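Long-range contacts in mandelate racemase/muconate lactonizing enzyme (Roseovarius nubinhibens, PDB 2QDD), which is of unknown function but, as a magnesium-binding member of the enolase superfamily, probably acts on a carboxylate substrate through abstraction of an alpha proton: residues I219-Q224 / I240-C245; V193-N198 / A215-E220; T225-A230 / W256-C261. All coordinates share one frame; numbering follows the deposited sequence. Where two conformers were deposited one is given.

Interaction 1 (I219-Q224 / I240-C245); sequences IEQPCQ and IMLDEC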
loop_
_atom_site.group_PDB
_atom_site.type_symbol
_atom_site.label_atom_id
_atom_site.label_comp_id
_atom_site.label_asym_id
_atom_site.label_seq_id
_atom_site.Cartn_x
_atom_site.Cartn_y
_atom_site.Cartn_z
ATOM N N ILE A 219 11.958 -24.307 -0.024
ATOM C CA ILE A 219 11.658 -24.412 -1.447
ATOM C C ILE A 219 12.512 -23.405 -2.194
ATOM O O ILE A 219 12.420 -22.197 -1.949
ATOM C CB ILE A 219 10.157 -24.147 -1.754
ATOM C CG1 ILE A 219 9.244 -25.045 -0.909
ATOM C CG2 ILE A 219 9.869 -24.306 -3.253
ATOM C CD1 ILE A 219 9.499 -26.553 -1.037
ATOM N N GLU A 220 13.348 -23.908 -3.095
ATOM C CA GLU A 220 14.256 -23.054 -3.843
ATOM C C GLU A 220 13.640 -22.678 -5.180
ATOM O O GLU A 220 13.275 -23.557 -5.973
ATOM C CB GLU A 220 15.616 -23.729 -4.028
ATOM C CG GLU A 220 16.707 -22.807 -4.559
ATOM C CD GLU A 220 17.957 -23.560 -5.003
ATOM O OE1 GLU A 220 18.321 -24.565 -4.348
ATOM O OE2 GLU A 220 18.579 -23.139 -6.007
ATOM N N GLN A 221 13.513 -21.365 -5.387
ATOM C CA GLN A 221 13.117 -20.734 -6.652
ATOM C C GLN A 221 12.058 -21.502 -7.462
ATOM O O GLN A 221 12.373 -22.114 -8.489
ATOM C CB GLN A 221 14.357 -20.370 -7.487
ATOM C CG GLN A 221 14.077 -19.528 -8.735
ATOM C CD GLN A 221 14.150 -18.044 -8.508
ATOM O OE1 GLN A 221 15.082 -17.543 -7.891
ATOM N NE2 GLN A 221 13.174 -17.318 -9.043
ATOM N N PRO A 222 10.797 -21.496 -6.982
ATOM C CA PRO A 222 9.787 -22.328 -7.636
ATOM C C PRO A 222 9.417 -21.836 -9.044
ATOM O O PRO A 222 9.103 -22.647 -9.914
ATOM C CB PRO A 222 8.591 -22.261 -6.675
ATOM C CG PRO A 222 8.768 -20.996 -5.916
ATOM C CD PRO A 222 10.247 -20.739 -5.838
ATOM N N CYS A 223 9.493 -20.524 -9.261
ATOM C CA CYS A 223 9.031 -19.898 -10.494
ATOM C C CYS A 223 10.129 -19.046 -11.140
ATOM O O CYS A 223 11.206 -18.881 -10.576
ATOM C CB CYS A 223 7.784 -19.056 -10.213
ATOM S SG CYS A 223 6.394 -19.980 -9.493
ATOM N N GLN A 224 9.841 -18.510 -12.323
ATOM C CA GLN A 224 10.861 -17.946 -13.208
ATOM C C GLN A 224 11.274 -16.529 -12.806
ATOM O O GLN A 224 12.423 -16.118 -13.015
ATOM C CB GLN A 224 10.347 -17.937 -14.647
ATOM C CG GLN A 224 11.261 -18.627 -15.648
ATOM C CD GLN A 224 10.505 -19.581 -16.561
ATOM O OE1 GLN A 224 9.443 -19.248 -17.091
ATOM N NE2 GLN A 224 11.049 -20.780 -16.742
ATOM N N ILE A 240 10.945 -19.741 1.500
ATOM C CA ILE A 240 11.293 -19.613 0.086
ATOM C C ILE A 240 12.714 -19.080 -0.079
ATOM O O ILE A 240 13.082 -18.053 0.498
ATOM C CB ILE A 240 10.229 -18.793 -0.719
ATOM C CG1 ILE A 240 9.110 -19.720 -1.195
ATOM C CG2 ILE A 240 10.831 -18.108 -1.951
ATOM C CD1 ILE A 240 7.829 -19.564 -0.436
ATOM N N MET A 241 13.509 -19.818 -0.853
ATOM C CA MET A 241 14.883 -19.458 -1.191
ATOM C C MET A 241 14.909 -18.972 -2.639
ATOM O O MET A 241 14.475 -19.686 -3.544
ATOM C CB MET A 241 15.779 -20.692 -1.018
ATOM C CG MET A 241 17.201 -20.590 -1.570
ATOM S SD MET A 241 18.446 -19.998 -0.421
ATOM C CE MET A 241 18.009 -20.790 1.135
ATOM N N LEU A 242 15.399 -17.755 -2.855
ATOM C CA LEU A 242 15.561 -17.237 -4.215
ATOM C C LEU A 242 16.992 -17.381 -4.706
ATOM O O LEU A 242 17.912 -17.481 -3.899
ATOM C CB LEU A 242 15.121 -15.779 -4.299
ATOM C CG LEU A 242 13.646 -15.490 -4.022
ATOM C CD1 LEU A 242 13.409 -14.010 -4.158
ATOM C CD2 LEU A 242 12.721 -16.268 -4.944
ATOM N N ASP A 243 17.165 -17.395 -6.029
ATOM C CA ASP A 243 18.456 -17.694 -6.661
ATOM C C ASP A 243 18.562 -17.007 -8.025
ATOM O O ASP A 243 19.104 -15.910 -8.127
ATOM C CB ASP A 243 18.663 -19.219 -6.764
ATOM C CG ASP A 243 20.048 -19.613 -7.312
ATOM O OD1 ASP A 243 20.960 -18.760 -7.392
ATOM O OD2 ASP A 243 20.224 -20.801 -7.659
ATOM N N GLU A 244 18.026 -17.643 -9.063
ATOM C CA GLU A 244 18.345 -17.281 -10.450
ATOM C C GLU A 244 17.758 -15.951 -10.926
ATOM O O GLU A 244 18.260 -15.373 -11.888
ATOM C CB GLU A 244 17.943 -18.407 -11.404
ATOM C CG GLU A 244 18.786 -19.678 -11.255
ATOM C CD GLU A 244 18.170 -20.694 -10.301
ATOM O OE1 GLU A 244 17.206 -20.344 -9.589
ATOM O OE2 GLU A 244 18.648 -21.848 -10.260
ATOM N N CYS A 245 16.709 -15.467 -10.258
ATOM C CA CYS A 245 16.078 -14.196 -10.629
ATOM C C CYS A 245 16.831 -12.966 -10.119
ATOM O O CYS A 245 16.467 -11.837 -10.444
ATOM C CB CYS A 245 14.602 -14.150 -10.204
ATOM S SG CYS A 245 14.284 -14.354 -8.425
#
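Gln221 lays its side chain across the turn Asp243-Cys245, its amide lodged between the backbone N of Asp243 and the sulfur of Cys245. OE1 accepts from Asp243 N at 2.8 Å, the donor lying in the carbonyl plane. On the other side of the amide, NE2 gives one hydrogen to Cys245 SG at 3.2 Å and the other to Cys223 O of its own turn at 2.9 Å, both acceptors nearly in the amide plane. Three bonds therefore fix the rotation of this buried amide, which a bend at chi2 (91°) swings round to meet them. The carboxylate of Glu244 stands steeply to that amide, OE1 lying 3.3 Å from Gln221 CG. The turn follows directly on strand 240-242, which runs parallel to strand 218-220, its neighbour in the modified TIM barrel, (beta/alpha)7-beta, of the enolase superfamily; here Met241 N bonds to Ile219 O and Gln221 N to Met241 O at 2.7 Å. At the strand ends Glu220, Asp243 and Glu244 belong to the magnesium site, which is empty in this chain. Glu220 reaches out with an extended chain, its CG against Met241 CG, and brings OE2 to 3.3 Å from Asp243 OD2. The two acceptors come close in a site built for a cation; Lys265 salt-bridges Glu220, Lys267 and Arg270 salt-bridge Asp243, and Tyr59 bonds to Glu244.

Interaction 2 (V193-N198 / A215-E220); sequences VTFDVN and ARDWIE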
loop_
_atom_site.group_PDB
_atom_site.type_symbol
_atom_site.label_atom_id
_atom_site.label_comp_id
_atom_site.label_asym_id
_atom_site.label_seq_id
_atom_site.Cartn_x
_atom_site.Cartn_y
_atom_site.Cartn_z
ATOM N N VAL A 193 16.809 -31.240 4.027
ATOM C CA VAL A 193 16.522 -31.086 2.598
ATOM C C VAL A 193 16.153 -29.669 2.165
ATOM O O VAL A 193 15.458 -28.942 2.878
ATOM C CB VAL A 193 15.461 -32.082 2.062
ATOM C CG1 VAL A 193 16.070 -33.452 1.864
ATOM C CG2 VAL A 193 14.236 -32.141 2.959
ATOM N N THR A 194 16.644 -29.297 0.987
ATOM C CA THR A 194 16.072 -28.235 0.174
ATOM C C THR A 194 15.449 -28.886 -1.062
ATOM O O THR A 194 16.097 -29.685 -1.735
ATOM C CB THR A 194 17.176 -27.219 -0.249
ATOM O OG1 THR A 194 17.747 -26.621 0.922
ATOM C CG2 THR A 194 16.622 -26.113 -1.152
ATOM N N PHE A 195 14.192 -28.555 -1.350
ATOM C CA PHE A 195 13.568 -28.949 -2.611
ATOM C C PHE A 195 13.787 -27.897 -3.675
ATOM O O PHE A 195 13.221 -26.804 -3.607
ATOM C CB PHE A 195 12.078 -29.247 -2.430
ATOM C CG PHE A 195 11.807 -30.420 -1.538
ATOM C CD1 PHE A 195 11.448 -30.227 -0.214
ATOM C CD2 PHE A 195 11.932 -31.719 -2.019
ATOM C CE1 PHE A 195 11.204 -31.308 0.623
ATOM C CE2 PHE A 195 11.690 -32.808 -1.193
ATOM C CZ PHE A 195 11.327 -32.605 0.134
ATOM N N ASP A 196 14.626 -28.242 -4.653
ATOM C CA ASP A 196 15.031 -27.332 -5.721
ATOM C C ASP A 196 14.216 -27.600 -6.986
ATOM O O ASP A 196 14.304 -28.669 -7.599
ATOM C CB ASP A 196 16.536 -27.457 -5.989
ATOM C CG ASP A 196 17.035 -26.503 -7.073
ATOM O OD1 ASP A 196 16.353 -25.501 -7.398
ATOM O OD2 ASP A 196 18.139 -26.758 -7.602
ATOM N N VAL A 197 13.427 -26.601 -7.358
ATOM C CA VAL A 197 12.392 -26.728 -8.375
ATOM C C VAL A 197 12.998 -26.272 -9.696
ATOM O O VAL A 197 12.560 -26.695 -10.772
ATOM C CB VAL A 197 11.169 -25.847 -7.999
ATOM C CG1 VAL A 197 10.080 -25.915 -9.040
ATOM C CG2 VAL A 197 10.619 -26.249 -6.634
ATOM N N ASN A 198 14.040 -25.441 -9.569
ATOM C CA ASN A 198 14.678 -24.727 -10.673
ATOM C C ASN A 198 13.743 -24.184 -11.732
ATOM O O ASN A 198 13.828 -24.514 -12.923
ATOM C CB ASN A 198 15.852 -25.495 -11.273
ATOM C CG ASN A 198 17.104 -24.642 -11.369
ATOM O OD1 ASN A 198 18.154 -25.003 -10.831
ATOM N ND2 ASN A 198 16.997 -23.495 -12.051
ATOM N N ALA A 215 5.022 -31.024 4.517
ATOM C CA ALA A 215 6.429 -30.656 4.631
ATOM C C ALA A 215 6.669 -29.150 4.599
ATOM O O ALA A 215 6.137 -28.438 3.742
ATOM C CB ALA A 215 7.222 -31.321 3.535
ATOM N N ARG A 216 7.489 -28.683 5.538
ATOM C CA ARG A 216 7.806 -27.266 5.671
ATOM C C ARG A 216 9.284 -27.016 5.425
ATOM O O ARG A 216 9.861 -26.091 5.983
ATOM C CB ARG A 216 7.412 -26.750 7.062
ATOM C CG ARG A 216 5.936 -26.908 7.399
ATOM C CD ARG A 216 5.070 -26.123 6.439
ATOM N NE ARG A 216 3.651 -26.290 6.726
ATOM C CZ ARG A 216 2.785 -26.888 5.914
ATOM N NH1 ARG A 216 1.511 -26.988 6.259
ATOM N NH2 ARG A 216 3.190 -27.393 4.760
ATOM N N ASP A 217 9.888 -27.844 4.580
ATOM C CA ASP A 217 11.275 -27.650 4.157
ATOM C C ASP A 217 11.398 -26.485 3.182
ATOM O O ASP A 217 10.411 -26.105 2.545
ATOM C CB ASP A 217 11.815 -28.930 3.522
ATOM C CG ASP A 217 11.551 -30.149 4.372
ATOM O OD1 ASP A 217 10.519 -30.809 4.149
ATOM O OD2 ASP A 217 12.365 -30.434 5.278
ATOM N N TRP A 218 12.609 -25.929 3.090
ATOM C CA TRP A 218 12.998 -24.956 2.062
ATOM C C TRP A 218 12.505 -25.305 0.665
ATOM O O TRP A 218 12.619 -26.449 0.224
ATOM C CB TRP A 218 14.517 -24.847 1.993
ATOM C CG TRP A 218 15.154 -23.950 3.010
ATOM C CD1 TRP A 218 15.933 -24.334 4.064
ATOM C CD2 TRP A 218 15.114 -22.518 3.043
ATOM N NE1 TRP A 218 16.361 -23.236 4.764
ATOM C CE2 TRP A 218 15.880 -22.107 4.157
ATOM C CE3 TRP A 218 14.500 -21.543 2.245
ATOM C CZ2 TRP A 218 16.054 -20.765 4.489
ATOM C CZ3 TRP A 218 14.665 -20.206 2.584
ATOM C CH2 TRP A 218 15.432 -19.830 3.698
ATOM N N ILE A 219 11.958 -24.307 -0.024
ATOM C CA ILE A 219 11.658 -24.412 -1.447
ATOM C C ILE A 219 12.512 -23.405 -2.194
ATOM O O ILE A 219 12.420 -22.197 -1.949
ATOM C CB ILE A 219 10.157 -24.147 -1.754
ATOM C CG1 ILE A 219 9.244 -25.045 -0.909
ATOM C CG2 ILE A 219 9.869 -24.306 -3.253
ATOM C CD1 ILE A 219 9.499 -26.553 -1.037
ATOM N N GLU A 220 13.348 -23.908 -3.095
ATOM C CA GLU A 220 14.256 -23.054 -3.843
ATOM C C GLU A 220 13.640 -22.678 -5.180
ATOM O O GLU A 220 13.275 -23.557 -5.973
ATOM C CB GLU A 220 15.616 -23.729 -4.028
ATOM C CG GLU A 220 16.707 -22.807 -4.559
ATOM C CD GLU A 220 17.957 -23.560 -5.003
ATOM O OE1 GLU A 220 18.321 -24.565 -4.348
ATOM O OE2 GLU A 220 18.579 -23.139 -6.007
HETATM O O HOH W 1 14.889 -30.555 6.281
HETATM O O HOH W 2 14.718 -27.694 5.226
HETATM O O HOH W 3 16.974 -22.924 -8.269
#
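Strands 193-196 and 218-220 run parallel, their axes 4.8 Å apart at closest and turned 31° against each other. Phe195 N bonds to Trp218 O at 3.1 Å and Glu220 N to Phe195 O at 2.9 Å, and a weak last bond runs from Val197 N to Glu220 O. On the face carrying Thr194, Asp196, Trp218 and Glu220, the carboxylates of Asp196 and Glu220 lie stacked, their planes only 9° apart and Asp196 OD1 3.5 Å from Glu220 CD. CG of Asp196 stands opposite the backbone N (chi1 -178°), which carries the carboxylate on past the end of the strand. One water touches both groups, 2.8 Å from Asp196 OD1 and from Glu220 OE2. Asn198 N also bonds to OD1, from above the carboxylate plane, closing an Asx turn. Lys167 makes a salt bridge to Asp196 and Lys265 one to Glu220. Further down this face, Thr194 sets CG2 against Glu220 CB and OG1 against Trp218 CB.

On the face of Phe195 and Ile219 the packing is apolar, Ile219 CD1 meeting Phe195 CB at 4.0 Å; just past the strand, Val197 CG2 touches Ile219 CG2. Asp217, directly ahead of Trp218, brings OD1 to the edge of the Phe195 ring, in the ring plane and 3.6 Å from CE1; Ser184 bonds to the same oxygen. Its OD2 lies against Val193 CG2 and takes a hydrogen from a water that accepts from Val193 N, a water bridge between Asp217 and the backbone of Val193. Joined through helix 203-210, the strands form a beta-alpha-beta unit of the enolase-superfamily barrel, with Asp196 and Glu220, magnesium ligands whose metal is absent from this chain, at the carboxy-terminal end of the barrel.

Interaction 3 (T225-A230 / W256-C261); sequences TLDQCA and WSRGAC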
loop_
_atom_site.group_PDB
_atom_site.type_symbol
_atom_site.label_atom_id
_atom_site.label_comp_id
_atom_site.label_asym_id
_atom_site.label_seq_id
_atom_site.Cartn_x
_atom_site.Cartn_y
_atom_site.Cartn_z
ATOM N N THR A 225 10.323 -15.784 -12.248
ATOM C CA THR A 225 10.517 -14.376 -11.928
ATOM C C THR A 225 10.266 -14.130 -10.442
ATOM O O THR A 225 9.581 -14.920 -9.776
ATOM C CB THR A 225 9.571 -13.459 -12.750
ATOM O OG1 THR A 225 8.232 -13.594 -12.266
ATOM C CG2 THR A 225 9.607 -13.798 -14.243
ATOM N N LEU A 226 10.814 -13.023 -9.944
ATOM C CA LEU A 226 10.576 -12.539 -8.587
ATOM C C LEU A 226 9.102 -12.270 -8.277
ATOM O O LEU A 226 8.610 -12.692 -7.229
ATOM C CB LEU A 226 11.428 -11.291 -8.316
ATOM C CG LEU A 226 11.204 -10.495 -7.028
ATOM C CD1 LEU A 226 11.535 -11.345 -5.838
ATOM C CD2 LEU A 226 12.053 -9.242 -7.027
ATOM N N ASP A 227 8.418 -11.578 -9.192
ATOM C CA ASP A 227 6.965 -11.335 -9.131
ATOM C C ASP A 227 6.135 -12.595 -8.897
ATOM O O ASP A 227 5.240 -12.618 -8.049
ATOM C CB ASP A 227 6.485 -10.675 -10.428
ATOM C CG ASP A 227 6.139 -9.213 -10.247
ATOM O OD1 ASP A 227 6.824 -8.367 -10.860
ATOM O OD2 ASP A 227 5.181 -8.906 -9.499
ATOM N N GLN A 228 6.439 -13.635 -9.663
ATOM C CA GLN A 228 5.748 -14.907 -9.556
ATOM C C GLN A 228 6.075 -15.600 -8.236
ATOM O O GLN A 228 5.197 -16.189 -7.608
ATOM C CB GLN A 228 6.129 -15.802 -10.730
ATOM C CG GLN A 228 5.428 -15.475 -12.031
ATOM C CD GLN A 228 5.991 -16.258 -13.201
ATOM O OE1 GLN A 228 6.269 -17.452 -13.090
ATOM N NE2 GLN A 228 6.167 -15.586 -14.331
ATOM N N CYS A 229 7.339 -15.519 -7.822
ATOM C CA CYS A 229 7.800 -16.132 -6.577
ATOM C C CYS A 229 7.198 -15.488 -5.322
ATOM O O CYS A 229 6.843 -16.187 -4.369
ATOM C CB CYS A 229 9.329 -16.126 -6.513
ATOM S SG CYS A 229 10.113 -17.392 -7.554
ATOM N N ALA A 230 7.076 -14.162 -5.346
ATOM C CA ALA A 230 6.458 -13.394 -4.268
ATOM C C ALA A 230 4.957 -13.667 -4.148
ATOM O O ALA A 230 4.395 -13.638 -3.047
ATOM C CB ALA A 230 6.710 -11.903 -4.485
ATOM N N TRP A 256 13.542 -8.097 -0.842
ATOM C CA TRP A 256 13.397 -7.725 0.562
ATOM C C TRP A 256 12.114 -6.921 0.857
ATOM O O TRP A 256 11.380 -7.246 1.794
ATOM C CB TRP A 256 14.642 -6.974 1.064
ATOM C CG TRP A 256 14.439 -6.430 2.434
ATOM C CD1 TRP A 256 14.503 -7.123 3.610
ATOM C CD2 TRP A 256 14.077 -5.088 2.776
ATOM N NE1 TRP A 256 14.222 -6.288 4.667
ATOM C CE2 TRP A 256 13.950 -5.035 4.182
ATOM C CE3 TRP A 256 13.842 -3.924 2.030
ATOM C CZ2 TRP A 256 13.613 -3.860 4.860
ATOM C CZ3 TRP A 256 13.500 -2.754 2.705
ATOM C CH2 TRP A 256 13.388 -2.733 4.106
ATOM N N SER A 257 11.858 -5.882 0.061
ATOM C CA SER A 257 10.716 -5.000 0.286
ATOM C C SER A 257 9.355 -5.617 -0.050
ATOM O O SER A 257 8.333 -5.172 0.469
ATOM C CB SER A 257 10.901 -3.656 -0.430
ATOM O OG SER A 257 11.089 -3.837 -1.818
ATOM N N ARG A 258 9.346 -6.637 -0.910
ATOM C CA ARG A 258 8.136 -7.414 -1.199
ATOM C C ARG A 258 7.877 -8.505 -0.158
ATOM O O ARG A 258 6.784 -9.061 -0.109
ATOM C CB ARG A 258 8.219 -8.068 -2.582
ATOM C CG ARG A 258 8.103 -7.125 -3.760
ATOM C CD ARG A 258 8.706 -7.773 -4.997
ATOM N NE ARG A 258 8.258 -7.148 -6.240
ATOM C CZ ARG A 258 7.170 -7.507 -6.919
ATOM N NH1 ARG A 258 6.855 -6.871 -8.039
ATOM N NH2 ARG A 258 6.392 -8.492 -6.480
ATOM N N GLY A 259 8.885 -8.821 0.653
ATOM C CA GLY A 259 8.832 -9.972 1.564
ATOM C C GLY A 259 8.800 -11.320 0.858
ATOM O O GLY A 259 8.131 -12.248 1.307
ATOM N N ALA A 260 9.550 -11.426 -0.237
ATOM C CA ALA A 260 9.421 -12.527 -1.189
ATOM C C ALA A 260 10.118 -13.803 -0.739
ATOM O O ALA A 260 9.850 -14.876 -1.281
ATOM C CB ALA A 260 9.956 -12.110 -2.540
ATOM N N CYS A 261 11.022 -13.681 0.230
ATOM C CA CYS A 261 11.923 -14.773 0.589
ATOM C C CYS A 261 12.441 -14.668 2.021
ATOM O O CYS A 261 12.353 -13.614 2.649
ATOM C CB CYS A 261 13.082 -14.882 -0.413
ATOM S SG CYS A 261 14.217 -13.492 -0.464
HETATM O O HOH W 4 3.753 -10.393 -6.839
HETATM O O HOH W 5 5.545 -12.036 -0.762
#
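The guanidinium of Arg258 meets Asp227 at its edge: OD2 sits near the guanidinium plane, 3.0 Å from NH1 and 3.3 Å from NH2, while the carboxylate plane stands almost upright to it at 84°. This is a salt bridge made through one oxygen shared by two nitrogens, and both hydrogen bonds are bent and weak. A water in the guanidinium plane, off NH2, takes a hydrogen from it and gives one to Asp227 O, so that the arginine also reaches the backbone of the helix. Ala230 CB lies at the edge too, 4.0 Å from NH2. The chain of Arg258 is extended from CG to NE, long enough to span from one helix to the other, and Leu226 CD2 rests beside its CD.

Deeper in, the contact turns apolar. Ala260 CB touches both Leu226 CD1, at 3.7 Å, and Ala230 CB, at 3.8 Å; the small alanine pair brings the two backbones close together. Leu226 continues inward onto Leu242 of the barrel strand. A second water lies between Ala230 O and Arg258 O.

Each segment carries its own helix-end signal. Thr225 OG1 accepts from Gln228 N at 3.2 Å and caps the start of helix 226-233, whereas Gly259, with positive phi, closes helix 249-258 in a Schellman motif and turns the chain toward strand 263-266. Helix 226-233 is thus joined to the end of helix 249-258 and the loop after it, by charge on the outer side and by alanine and leucine beneath: two successive helices of the outer layer of the modified TIM barrel.

Interactions 1 and 2 flank the same strand, 218-220, and share Ile219 and Glu220, so the three strands they join line up side by side in the barrel wall. Both are buried and rest on parallel backbone bonding, with acidic groups of the magnesium site gathered at the strand ends; Asn198 of interaction 2 comes close to Glu244 of interaction 1. Interaction 3 lies one layer out and is only partly buried. It joins one helix to the end of the next and its following loop by a salt bridge with weak hydrogen bonds, water and small apolar groups, without backbone pairing. It touches interaction 1, where Cys229 meets Gln221 and Cys261 packs on Ile240, but stays about 6 Å from interaction 2 at the nearest atoms.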